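Local coordinates for protein bvu-3222 (Bacteroides vulgatus ATCC 8482, PDB 3FYF) that is of unknown function but is made with a signal sequence and belongs to the DUF4251 family, consistent with a role in the bacterial periplasm, at residues 34-39 / 136-141; 50-55 / 63-68; 54-59 / 159-164; 100-105 / 123-128; 129-134 / 150-155. All blocks are in the same frame, centred on the assembly; numbering follows the deposited sequence.

Contact 1: 34-39 / 136-141; sequences VSYVQA and IVLTGG
Y36 of helix 27-44 lays its ring against G140 and G141, in a helix-to-sheet packing contact without hydrogen bonds, at the loop that follows strand 132-138. The glycine backbone passes over one ring face. G141 N sits above the ring centre and comes to 3.3 Å from Y36 CD1, while G141 CA makes a CH-pi contact, 4.0 Å from the centroid of the Y36 ring and 23° off its normal. G140 CA reaches Y36 CE1 at 3.7 Å. With CG swung anti to the backbone N (chi1 174°), the ring lies along the glycine pair and its hydroxyl is carried beyond it to bond with G117 O. One turn further along the helix, A39 CB meets the end of L138, 4.0 Å from CD2 and 4.1 Å from CD1. L138 also packs on I40 and L43 of the same helix. G141 has a positive phi (77°), a backbone angle that glycine takes most easily. T139 turns the other way and bonds through OG1 to M62 O of the second subunit. The helix is thus held here by ring-to-backbone and methyl contacts, and the tyrosine's polar end is satisfied outside them.

Contact 2: 50-55 / 63-68; sequences LEADNV and RFVSSN
V55 and R63 form an antiparallel hydrogen-bonded pair, with V55 N to R63 O and R63 N to V55 O both 3.0 Å. The next bond, V65 N to D53 O at 2.8 Å, is short but bent, its N-H...O angle only 137°. D53 and N54 form a classic beta bulge against N161 of strand 158-166, where the chain turns from strand 48-52 into strand 54-57. On the face that carries N54 and F64, the D53 carboxylate lies alongside the F64 ring. OD2 approaches the ring edge in its plane, 3.3 Å from F64 CE1, with the two planes 59° apart. The CG of D53 is anti to the backbone N (chi1 174°), which brings OD2 to N54 ND2, a bond of 3.2 Å made on the anti side of the carboxylate; N54 OD1 is held by N161. With an alanine in place of D53 the carboxylate is gone, which is likely to leave the N54 amide held at OD1 but without its ND2 acceptor, and the F64 edge without its polar neighbour. Further out, V65 CG1 packs on A52 CB at 4.2 Å, and S67 CB touches E51 CB at 3.6 Å. F64 also stacks with Y163 of the second subunit. Backbone bonds therefore set the hairpin, while a carboxylate oxygen beside the ring's edge suggests a modest electrostatic attraction near the subunit interface.

Contact 3: 54-59 / 159-164; sequences NVVFRN and TMNGYL
N161 and N54, the two residues most covered here, are paired through both backbone and side chain. Their backbones exchange bonds, N54 N to N161 O at 3.0 Å and N161 N to N54 O at 2.9 Å. Beside them N161 ND2 gives a nearly straight bond to N54 OD1, also 2.9 Å. The acceptor lies in the N161 amide plane, but the donor is tilted 24° from the carbonyl plane of N54, and the two amides are turned 46° apart. N54 CG stands between its backbone N and carbonyl carbon (chi1 62°), which turns OD1 across to the neighbouring strand. N161 OD1 is taken by S146 OG, so the N161 amide is gripped at both ends. The strands run antiparallel, joining edge hairpin 54-57/62-64 to strand 158-166 of the large curled sheet. Two residues along, V56 N to T159 O (2.8 Å) and the return bond from T159 N close the next hydrogen-bonded pair. V56 CG2 comes to 3.8 Å from N161 ND2, the side chains crossing at a slant, on the face where V56 packs on N161 of the second subunit. On the other face V55 CG2 lies beside M160 CG at 4.0 Å, and M160 packs on L50 and A52.

Contact 4: 100-105 / 123-128; sequences VTVQGN and YGINGI
V102 and I125 bring one methyl each into the contact, CG1 of V102 meeting CG2 of I125 at 3.8 Å, their side chains crossing at a slant. The first torsion places both methyls. V102 CG1 is anti to the backbone N (chi1 -168°), and I125 puts CG2 in that same position while CG1 lies beside the N. I125 CD1 sits at the edge of the Y123 ring. Both side chains also pack on I81 of strand 78-83. This is the open end of the hairpin 100-113/119-126, where the pieces 100-105 and 123-126 run at 102° to each other and a single bridge remains. There N126 N bonds to N105 O at 3.0 Å, whereas the return bond from N105 N to N126 O is weak at 3.4 Å. G104 CA rests against N126 O, also at 3.4 Å. Any side chain on G104 would run into that oxygen, and its backbone conformation already calls for glycine. Beyond it, G127 CA makes a CH...O contact with Q103 O. One good bond, a weak one and several CH...O contacts imply a polar grip that fades as the strands diverge, with the V102 and I125 methyls giving the apolar part of the join.

Contact 5: 129-134 / 150-155; sequences AVSATV and NPNFSG
S131 and N152 face each other at the end of the hairpin 132-138/144-151, where strand 144-151 runs into a type I' turn from P151 to S154. The backbone bonds come first. T133 and N150 are a hydrogen-bonded antiparallel pair, N150 N to T133 O at 2.9 Å and T133 N to N150 O at 3.1 Å. Beyond the non-hydrogen-bonded pair A132 and P151, N152 N bonds to S131 O at 2.8 Å.

Side-chain bonds extend this pattern. N152 OD1 accepts from S131 N at 3.0 Å, taking over where a strand carbonyl would otherwise serve, although the donor is tilted 34° from the amide carbonyl plane. With CG beside its own backbone N (chi1 -47°), the N152 amide folds back toward the opposite segment. N150 OD1 accepts from G155 N, which lies above the carbonyl plane rather than on a lone pair, and so ties the far side of the turn to the strand. A leucine in place of N150 would probably leave G155 N without this acceptor and let the turn shift.

Packing is lighter. N152 ND2 comes to 3.3 Å from V130 CG1, the two side chains crossing at about a right angle. T133 and N150 lie side by side, T133 OG1 beside N150 CB, and A132 CB rests on P151 CA while packing also on I81. Inside the turn, P151 O accepts from both S154 N and S154 OG, the hydroxyl at 2.7 Å nearly in line with the carbonyl.

Helix 27-44 opens contact 1, which closes a long loop only when the chain reaches 136-141. Contact 2 follows within that loop, linking 50-55 to 63-68 through a short hairpin, and contact 3 starts from the same strand 54-57 but waits for 159-164, so it crosses contact 1. Contact 4 (100-105 / 123-128) closes inside the loops of both contacts 1 and 3. Contact 5 (129-134 / 150-155) comes after it in series, nested in contact 3 yet crossing contact 1. Contacts 4 and 5 meet where strands 119-126 and 132-138 pair; A39 and L138 touch L164, bringing contacts 1 and 3 together. Contacts 1, 2 and 3 also reach the second subunit.

Contact 1: 34-39 / 136-141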
# COMPACT_ATOMS: atom_id res chain seq x y z
N VAL B 34 16.97 10.02 6.83
CA VAL B 34 16.85 10.40 8.25
C VAL B 34 15.83 9.51 8.97
O VAL B 34 16.12 8.97 10.04
CB VAL B 34 16.50 11.92 8.40
CG1 VAL B 34 15.91 12.23 9.78
CG2 VAL B 34 17.72 12.78 8.13
N SER B 35 14.66 9.35 8.35
CA SER B 35 13.59 8.50 8.86
C SER B 35 14.00 7.02 8.95
O SER B 35 13.56 6.31 9.85
CB SER B 35 12.35 8.63 7.99
OG SER B 35 12.12 9.98 7.64
N TYR B 36 14.85 6.59 8.02
CA TYR B 36 15.41 5.25 7.99
C TYR B 36 16.24 4.93 9.23
O TYR B 36 15.95 3.95 9.92
CB TYR B 36 16.24 5.06 6.72
CG TYR B 36 17.00 3.75 6.62
CD1 TYR B 36 16.33 2.53 6.60
CD2 TYR B 36 18.38 3.74 6.49
CE1 TYR B 36 17.02 1.34 6.48
CE2 TYR B 36 19.09 2.55 6.38
CZ TYR B 36 18.39 1.35 6.37
OH TYR B 36 19.08 0.17 6.26
N VAL B 37 17.24 5.77 9.50
CA VAL B 37 18.14 5.63 10.66
C VAL B 37 17.36 5.66 11.98
O VAL B 37 17.61 4.85 12.88
CB VAL B 37 19.26 6.71 10.62
CG1 VAL B 37 20.16 6.64 11.86
CG2 VAL B 37 20.10 6.58 9.35
N GLN B 38 16.39 6.57 12.07
CA GLN B 38 15.44 6.61 13.19
C GLN B 38 14.62 5.33 13.35
O GLN B 38 14.33 4.93 14.48
CB GLN B 38 14.48 7.80 13.04
CG GLN B 38 15.09 9.16 13.40
CD GLN B 38 14.10 10.30 13.25
OE1 GLN B 38 12.99 10.13 12.73
NE2 GLN B 38 14.50 11.49 13.70
N ALA B 39 14.24 4.71 12.24
CA ALA B 39 13.50 3.44 12.26
C ALA B 39 14.39 2.27 12.69
O ALA B 39 13.97 1.43 13.48
CB ALA B 39 12.84 3.16 10.91
N ILE B 136 7.86 -7.92 10.21
CA ILE B 136 8.03 -6.58 9.68
C ILE B 136 9.13 -6.58 8.62
O ILE B 136 10.21 -7.12 8.84
CB ILE B 136 8.38 -5.53 10.79
CG1 ILE B 136 7.27 -5.45 11.84
CG2 ILE B 136 8.65 -4.14 10.18
CD1 ILE B 136 7.63 -4.65 13.11
N VAL B 137 8.84 -5.98 7.47
CA VAL B 137 9.86 -5.71 6.48
C VAL B 137 9.95 -4.19 6.36
O VAL B 137 8.95 -3.55 6.04
CB VAL B 137 9.50 -6.32 5.10
CG1 VAL B 137 10.59 -6.02 4.09
CG2 VAL B 137 9.28 -7.86 5.23
N LEU B 138 11.13 -3.64 6.65
CA LEU B 138 11.39 -2.20 6.49
C LEU B 138 12.19 -1.95 5.21
O LEU B 138 13.25 -2.54 5.02
CB LEU B 138 12.15 -1.66 7.72
CG LEU B 138 12.85 -0.29 7.71
CD1 LEU B 138 11.85 0.85 7.68
CD2 LEU B 138 13.74 -0.17 8.93
N THR B 139 11.67 -1.09 4.34
CA THR B 139 12.34 -0.74 3.09
C THR B 139 13.58 0.13 3.37
O THR B 139 13.48 1.16 4.03
CB THR B 139 11.37 -0.01 2.13
OG1 THR B 139 10.17 -0.79 1.97
CG2 THR B 139 12.00 0.21 0.77
N GLY B 140 14.73 -0.30 2.86
CA GLY B 140 16.00 0.40 3.05
C GLY B 140 16.03 1.81 2.50
O GLY B 140 15.54 2.07 1.40
N GLY B 141 16.59 2.73 3.29
CA GLY B 141 16.64 4.15 2.94
C GLY B 141 15.32 4.89 3.13
O GLY B 141 15.19 6.02 2.69

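Contact 2: 50-55 / 63-68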
# COMPACT_ATOMS: atom_id res chain seq x y z
N LEU B 50 4.51 1.02 14.23
CA LEU B 50 4.17 1.16 12.83
C LEU B 50 2.79 1.79 12.72
O LEU B 50 1.80 1.19 13.13
CB LEU B 50 4.23 -0.17 12.06
CG LEU B 50 3.99 0.10 10.56
CD1 LEU B 50 5.11 -0.46 9.74
CD2 LEU B 50 2.62 -0.35 10.04
N GLU B 51 2.76 2.98 12.15
CA GLU B 51 1.53 3.74 11.95
C GLU B 51 0.93 3.34 10.60
O GLU B 51 1.45 3.74 9.55
CB GLU B 51 1.85 5.23 11.97
CG GLU B 51 2.51 5.72 13.27
CD GLU B 51 2.89 7.19 13.24
OE1 GLU B 51 3.02 7.80 14.32
OE2 GLU B 51 3.07 7.74 12.12
N ALA B 52 -0.16 2.57 10.62
CA ALA B 52 -0.73 2.00 9.41
C ALA B 52 -1.44 3.03 8.53
O ALA B 52 -2.32 3.77 8.99
CB ALA B 52 -1.68 0.87 9.73
N ASP B 53 -1.02 3.05 7.27
CA ASP B 53 -1.68 3.81 6.23
C ASP B 53 -2.77 2.97 5.56
O ASP B 53 -3.87 3.46 5.29
CB ASP B 53 -0.65 4.26 5.20
CG ASP B 53 -1.29 4.92 4.01
OD1 ASP B 53 -1.83 6.04 4.17
OD2 ASP B 53 -1.26 4.32 2.91
N ASN B 54 -2.46 1.70 5.28
CA ASN B 54 -3.46 0.78 4.75
C ASN B 54 -3.34 -0.63 5.32
O ASN B 54 -2.31 -0.99 5.88
CB ASN B 54 -3.46 0.76 3.21
CG ASN B 54 -2.15 0.26 2.64
OD1 ASN B 54 -1.95 -0.94 2.46
ND2 ASN B 54 -1.26 1.19 2.33
N VAL B 55 -4.39 -1.41 5.16
CA VAL B 55 -4.45 -2.76 5.68
C VAL B 55 -4.90 -3.67 4.55
O VAL B 55 -5.82 -3.30 3.83
CB VAL B 55 -5.40 -2.86 6.93
CG1 VAL B 55 -5.72 -4.29 7.28
CG2 VAL B 55 -4.78 -2.13 8.13
N ARG B 63 -7.86 -1.61 2.39
CA ARG B 63 -8.53 -0.39 2.79
C ARG B 63 -7.52 0.60 3.32
O ARG B 63 -6.65 0.24 4.12
CB ARG B 63 -9.59 -0.69 3.85
CG ARG B 63 -10.96 -0.13 3.54
CD ARG B 63 -11.19 1.21 4.19
NE ARG B 63 -12.53 1.72 3.93
CZ ARG B 63 -12.84 3.01 3.90
NH1 ARG B 63 -14.08 3.38 3.66
NH2 ARG B 63 -11.90 3.93 4.11
N PHE B 64 -7.62 1.85 2.87
CA PHE B 64 -6.85 2.95 3.46
C PHE B 64 -7.44 3.31 4.80
O PHE B 64 -8.65 3.21 5.01
CB PHE B 64 -6.77 4.17 2.53
CG PHE B 64 -5.81 3.99 1.40
CD1 PHE B 64 -4.45 3.95 1.65
CD2 PHE B 64 -6.26 3.81 0.11
CE1 PHE B 64 -3.56 3.75 0.62
CE2 PHE B 64 -5.36 3.62 -0.92
CZ PHE B 64 -4.01 3.58 -0.66
N VAL B 65 -6.58 3.72 5.72
CA VAL B 65 -6.91 3.64 7.13
C VAL B 65 -6.26 4.76 7.95
O VAL B 65 -5.27 5.36 7.52
CB VAL B 65 -6.58 2.19 7.62
CG1 VAL B 65 -5.49 2.15 8.69
CG2 VAL B 65 -7.84 1.44 7.97
N SER B 66 -6.84 5.07 9.11
CA SER B 66 -6.21 5.99 10.05
C SER B 66 -5.25 5.24 10.98
O SER B 66 -5.59 4.19 11.50
CB SER B 66 -7.25 6.75 10.87
OG SER B 66 -6.64 7.41 11.97
N SER B 67 -4.08 5.82 11.20
CA SER B 67 -3.04 5.21 12.04
C SER B 67 -3.27 5.34 13.55
O SER B 67 -2.54 4.73 14.34
CB SER B 67 -1.67 5.77 11.66
OG SER B 67 -1.65 7.18 11.69
N ASN B 68 -4.27 6.13 13.93
CA ASN B 68 -4.69 6.25 15.33
C ASN B 68 -5.34 4.97 15.86
O ASN B 68 -5.21 4.65 17.04
CB ASN B 68 -5.65 7.43 15.52
CG ASN B 68 -4.93 8.77 15.63
OD1 ASN B 68 -3.70 8.84 15.66
ND2 ASN B 68 -5.71 9.84 15.69

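Contact 3: 54-59 / 159-164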
# COMPACT_ATOMS: atom_id res chain seq x y z
N ASN B 54 -2.46 1.70 5.28
CA ASN B 54 -3.46 0.78 4.75
C ASN B 54 -3.34 -0.63 5.32
O ASN B 54 -2.31 -0.99 5.88
CB ASN B 54 -3.46 0.76 3.21
CG ASN B 54 -2.15 0.26 2.64
OD1 ASN B 54 -1.95 -0.94 2.46
ND2 ASN B 54 -1.26 1.19 2.33
N VAL B 55 -4.39 -1.41 5.16
CA VAL B 55 -4.45 -2.76 5.68
C VAL B 55 -4.90 -3.67 4.55
O VAL B 55 -5.82 -3.30 3.83
CB VAL B 55 -5.40 -2.86 6.93
CG1 VAL B 55 -5.72 -4.29 7.28
CG2 VAL B 55 -4.78 -2.13 8.13
N VAL B 56 -4.23 -4.81 4.40
CA VAL B 56 -4.57 -5.83 3.39
C VAL B 56 -4.95 -7.14 4.09
O VAL B 56 -4.21 -7.65 4.93
CB VAL B 56 -3.39 -6.06 2.37
CG1 VAL B 56 -3.79 -7.05 1.28
CG2 VAL B 56 -2.95 -4.74 1.73
N PHE B 57 -6.11 -7.68 3.72
CA PHE B 57 -6.66 -8.89 4.33
C PHE B 57 -6.34 -10.09 3.46
O PHE B 57 -5.91 -9.92 2.31
CB PHE B 57 -8.17 -8.73 4.52
CG PHE B 57 -8.55 -7.54 5.37
CD1 PHE B 57 -8.64 -7.66 6.76
CD2 PHE B 57 -8.77 -6.29 4.79
CE1 PHE B 57 -8.97 -6.57 7.55
CE2 PHE B 57 -9.09 -5.19 5.57
CZ PHE B 57 -9.20 -5.33 6.95
N ARG B 58 -6.55 -11.29 3.99
CA ARG B 58 -6.21 -12.53 3.27
C ARG B 58 -7.14 -12.81 2.09
O ARG B 58 -6.81 -13.61 1.20
CB ARG B 58 -6.12 -13.74 4.21
CG ARG B 58 -7.45 -14.21 4.81
CD ARG B 58 -7.32 -15.63 5.36
NE ARG B 58 -7.51 -16.65 4.32
CZ ARG B 58 -8.48 -17.57 4.32
NH1 ARG B 58 -8.56 -18.44 3.32
NH2 ARG B 58 -9.36 -17.62 5.31
N ASN B 59 -8.30 -12.16 2.08
CA ASN B 59 -9.19 -12.21 0.92
C ASN B 59 -8.88 -11.17 -0.15
O ASN B 59 -9.68 -10.94 -1.06
CB ASN B 59 -10.67 -12.17 1.36
CG ASN B 59 -11.10 -10.82 1.89
OD1 ASN B 59 -10.29 -9.94 2.19
ND2 ASN B 59 -12.41 -10.67 2.04
N THR B 159 -2.12 -7.72 6.94
CA THR B 159 -0.90 -6.95 6.70
C THR B 159 -1.20 -5.46 6.86
O THR B 159 -2.18 -4.98 6.31
CB THR B 159 -0.33 -7.25 5.30
OG1 THR B 159 -0.07 -8.65 5.17
CG2 THR B 159 0.97 -6.49 5.07
N MET B 160 -0.37 -4.75 7.61
CA MET B 160 -0.44 -3.29 7.74
C MET B 160 0.74 -2.65 7.03
O MET B 160 1.89 -2.98 7.31
CB MET B 160 -0.38 -2.85 9.21
CG MET B 160 -1.53 -3.32 10.08
SD MET B 160 -1.57 -2.51 11.71
CE MET B 160 -3.10 -3.21 12.23
N ASN B 161 0.44 -1.72 6.12
CA ASN B 161 1.47 -0.98 5.40
C ASN B 161 1.47 0.45 5.85
O ASN B 161 0.43 1.10 5.84
CB ASN B 161 1.23 -1.04 3.89
CG ASN B 161 1.27 -2.46 3.36
OD1 ASN B 161 2.27 -3.16 3.50
ND2 ASN B 161 0.17 -2.90 2.74
N GLY B 162 2.63 0.95 6.26
CA GLY B 162 2.70 2.31 6.77
C GLY B 162 4.10 2.76 7.10
O GLY B 162 5.06 2.38 6.44
N TYR B 163 4.20 3.58 8.15
CA TYR B 163 5.44 4.26 8.51
C TYR B 163 5.93 3.79 9.88
O TYR B 163 5.17 3.79 10.85
CB TYR B 163 5.23 5.79 8.50
CG TYR B 163 4.83 6.31 7.13
CD1 TYR B 163 5.79 6.65 6.18
CD2 TYR B 163 3.48 6.45 6.78
CE1 TYR B 163 5.42 7.10 4.91
CE2 TYR B 163 3.10 6.90 5.52
CZ TYR B 163 4.07 7.23 4.60
OH TYR B 163 3.69 7.69 3.35
N LEU B 164 7.19 3.37 9.93
CA LEU B 164 7.82 2.90 11.16
C LEU B 164 8.57 4.03 11.87
O LEU B 164 9.58 4.52 11.37
CB LEU B 164 8.78 1.75 10.84
CG LEU B 164 9.28 0.86 11.98
CD1 LEU B 164 8.13 0.14 12.67
CD2 LEU B 164 10.26 -0.15 11.41

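Contact 4: 100-105 / 123-128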
# COMPACT_ATOMS: atom_id res chain seq x y z
N VAL B 100 -9.73 -5.98 17.52
CA VAL B 100 -8.94 -6.74 18.49
C VAL B 100 -7.75 -5.95 19.02
O VAL B 100 -7.17 -5.13 18.31
CB VAL B 100 -8.42 -8.08 17.93
CG1 VAL B 100 -9.40 -9.22 18.21
CG2 VAL B 100 -8.10 -7.97 16.44
N THR B 101 -7.41 -6.21 20.28
CA THR B 101 -6.23 -5.65 20.91
C THR B 101 -5.39 -6.81 21.43
O THR B 101 -5.67 -7.37 22.49
CB THR B 101 -6.58 -4.69 22.06
OG1 THR B 101 -7.52 -3.71 21.60
CG2 THR B 101 -5.33 -3.98 22.59
N VAL B 102 -4.37 -7.18 20.66
CA VAL B 102 -3.41 -8.20 21.06
C VAL B 102 -2.29 -7.50 21.82
O VAL B 102 -1.36 -6.97 21.22
CB VAL B 102 -2.84 -8.99 19.85
CG1 VAL B 102 -2.08 -10.22 20.30
CG2 VAL B 102 -3.95 -9.38 18.88
N GLN B 103 -2.41 -7.47 23.15
CA GLN B 103 -1.41 -6.85 24.02
C GLN B 103 -0.71 -7.92 24.86
O GLN B 103 -1.32 -8.92 25.22
CB GLN B 103 -2.05 -5.77 24.91
CG GLN B 103 -3.13 -6.29 25.88
CD GLN B 103 -4.25 -5.30 26.13
OE1 GLN B 103 -5.43 -5.67 26.14
NE2 GLN B 103 -3.90 -4.03 26.33
N GLY B 104 0.57 -7.71 25.14
CA GLY B 104 1.35 -8.69 25.91
C GLY B 104 2.85 -8.65 25.74
O GLY B 104 3.41 -7.68 25.24
N ASN B 105 3.50 -9.74 26.16
CA ASN B 105 4.96 -9.84 26.15
C ASN B 105 5.54 -10.11 24.77
O ASN B 105 5.00 -10.93 24.01
CB ASN B 105 5.42 -10.95 27.11
CG ASN B 105 5.13 -10.63 28.57
OD1 ASN B 105 5.76 -9.76 29.17
ND2 ASN B 105 4.18 -11.36 29.15
N TYR B 123 9.06 -11.30 15.41
CA TYR B 123 8.81 -11.53 16.84
C TYR B 123 7.43 -12.14 17.13
O TYR B 123 6.55 -12.17 16.26
CB TYR B 123 9.00 -10.25 17.67
CG TYR B 123 8.05 -9.11 17.34
CD1 TYR B 123 8.34 -8.22 16.30
CD2 TYR B 123 6.88 -8.90 18.06
CE1 TYR B 123 7.49 -7.17 15.99
CE2 TYR B 123 6.02 -7.85 17.76
CZ TYR B 123 6.34 -6.99 16.72
OH TYR B 123 5.50 -5.95 16.40
N GLY B 124 7.25 -12.61 18.35
CA GLY B 124 5.97 -13.13 18.83
C GLY B 124 5.37 -12.24 19.90
O GLY B 124 6.08 -11.48 20.56
N ILE B 125 4.05 -12.32 20.04
CA ILE B 125 3.31 -11.60 21.07
C ILE B 125 2.50 -12.62 21.86
O ILE B 125 1.73 -13.39 21.28
CB ILE B 125 2.34 -10.54 20.47
CG1 ILE B 125 3.10 -9.47 19.68
CG2 ILE B 125 1.49 -9.88 21.57
CD1 ILE B 125 3.68 -8.35 20.52
N ASN B 126 2.67 -12.64 23.18
CA ASN B 126 1.89 -13.53 24.04
C ASN B 126 0.78 -12.78 24.76
O ASN B 126 1.02 -12.05 25.72
CB ASN B 126 2.80 -14.27 25.04
CG ASN B 126 3.35 -15.57 24.48
OD1 ASN B 126 3.42 -16.57 25.19
ND2 ASN B 126 3.74 -15.56 23.20
N GLY B 127 -0.44 -12.96 24.26
CA GLY B 127 -1.60 -12.23 24.78
C GLY B 127 -2.47 -13.04 25.72
O GLY B 127 -2.15 -14.19 26.05
N ILE B 128 -3.56 -12.43 26.17
CA ILE B 128 -4.51 -13.08 27.07
C ILE B 128 -5.45 -14.00 26.28
O ILE B 128 -5.47 -15.21 26.51
CB ILE B 128 -5.29 -12.06 27.94
CG1 ILE B 128 -4.33 -11.35 28.91
CG2 ILE B 128 -6.43 -12.74 28.71
CD1 ILE B 128 -4.95 -10.19 29.69

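Contact 5: 129-134 / 150-155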
# COMPACT_ATOMS: atom_id res chain seq x y z
N ALA B 129 -6.20 -13.44 25.35
CA ALA B 129 -7.12 -14.23 24.54
C ALA B 129 -6.39 -14.88 23.37
O ALA B 129 -6.44 -16.11 23.20
CB ALA B 129 -8.29 -13.38 24.05
N VAL B 130 -5.72 -14.06 22.57
CA VAL B 130 -5.05 -14.54 21.36
C VAL B 130 -3.55 -14.21 21.30
O VAL B 130 -3.10 -13.20 21.86
CB VAL B 130 -5.77 -14.05 20.06
CG1 VAL B 130 -7.20 -14.61 19.99
CG2 VAL B 130 -5.79 -12.53 19.96
N SER B 131 -2.80 -15.09 20.65
CA SER B 131 -1.36 -14.92 20.45
C SER B 131 -1.06 -14.69 18.97
O SER B 131 -1.88 -15.02 18.11
CB SER B 131 -0.60 -16.14 20.96
OG SER B 131 -1.03 -17.32 20.30
N ALA B 132 0.12 -14.14 18.67
CA ALA B 132 0.49 -13.84 17.28
C ALA B 132 1.99 -13.84 17.01
O ALA B 132 2.80 -13.53 17.88
CB ALA B 132 -0.12 -12.51 16.82
N THR B 133 2.36 -14.21 15.79
CA THR B 133 3.70 -13.92 15.28
C THR B 133 3.61 -12.78 14.27
O THR B 133 2.68 -12.71 13.46
CB THR B 133 4.40 -15.15 14.67
OG1 THR B 133 3.55 -15.77 13.71
CG2 THR B 133 4.76 -16.15 15.77
N VAL B 134 4.58 -11.88 14.36
CA VAL B 134 4.61 -10.64 13.63
C VAL B 134 5.85 -10.62 12.75
O VAL B 134 6.94 -11.02 13.19
CB VAL B 134 4.65 -9.43 14.60
CG1 VAL B 134 4.64 -8.12 13.84
CG2 VAL B 134 3.49 -9.46 15.58
N ASN B 150 0.17 -13.02 11.99
CA ASN B 150 -0.36 -14.38 12.00
C ASN B 150 -0.93 -14.75 13.39
O ASN B 150 -0.17 -15.12 14.28
CB ASN B 150 0.75 -15.34 11.56
CG ASN B 150 0.32 -16.80 11.53
OD1 ASN B 150 -0.76 -17.18 12.00
ND2 ASN B 150 1.17 -17.64 10.95
N PRO B 151 -2.26 -14.65 13.58
CA PRO B 151 -2.85 -14.96 14.89
C PRO B 151 -3.14 -16.45 15.13
O PRO B 151 -3.67 -17.13 14.26
CB PRO B 151 -4.15 -14.15 14.88
CG PRO B 151 -4.54 -14.09 13.45
CD PRO B 151 -3.28 -14.20 12.62
N ASN B 152 -2.77 -16.94 16.31
CA ASN B 152 -3.06 -18.31 16.76
C ASN B 152 -2.68 -19.39 15.75
O ASN B 152 -3.45 -20.32 15.52
CB ASN B 152 -4.53 -18.45 17.15
CG ASN B 152 -5.00 -17.33 18.06
OD1 ASN B 152 -4.46 -17.12 19.15
ND2 ASN B 152 -6.00 -16.60 17.60
N PHE B 153 -1.51 -19.23 15.12
CA PHE B 153 -0.94 -20.18 14.14
C PHE B 153 -1.86 -20.50 12.95
O PHE B 153 -1.62 -21.48 12.24
CB PHE B 153 -0.51 -21.49 14.83
CG PHE B 153 0.38 -21.30 16.03
CD1 PHE B 153 1.75 -21.15 15.88
CD2 PHE B 153 -0.16 -21.28 17.32
CE1 PHE B 153 2.58 -20.99 16.98
CE2 PHE B 153 0.66 -21.11 18.43
CZ PHE B 153 2.04 -20.97 18.26
N SER B 154 -2.89 -19.69 12.73
CA SER B 154 -3.92 -19.99 11.73
C SER B 154 -3.46 -19.72 10.29
O SER B 154 -4.02 -20.29 9.35
CB SER B 154 -5.21 -19.22 12.02
OG SER B 154 -4.99 -17.82 12.04
N GLY B 155 -2.44 -18.88 10.16
CA GLY B 155 -1.95 -18.42 8.86
C GLY B 155 -1.82 -16.91 8.85
O GLY B 155 -2.41 -16.23 9.71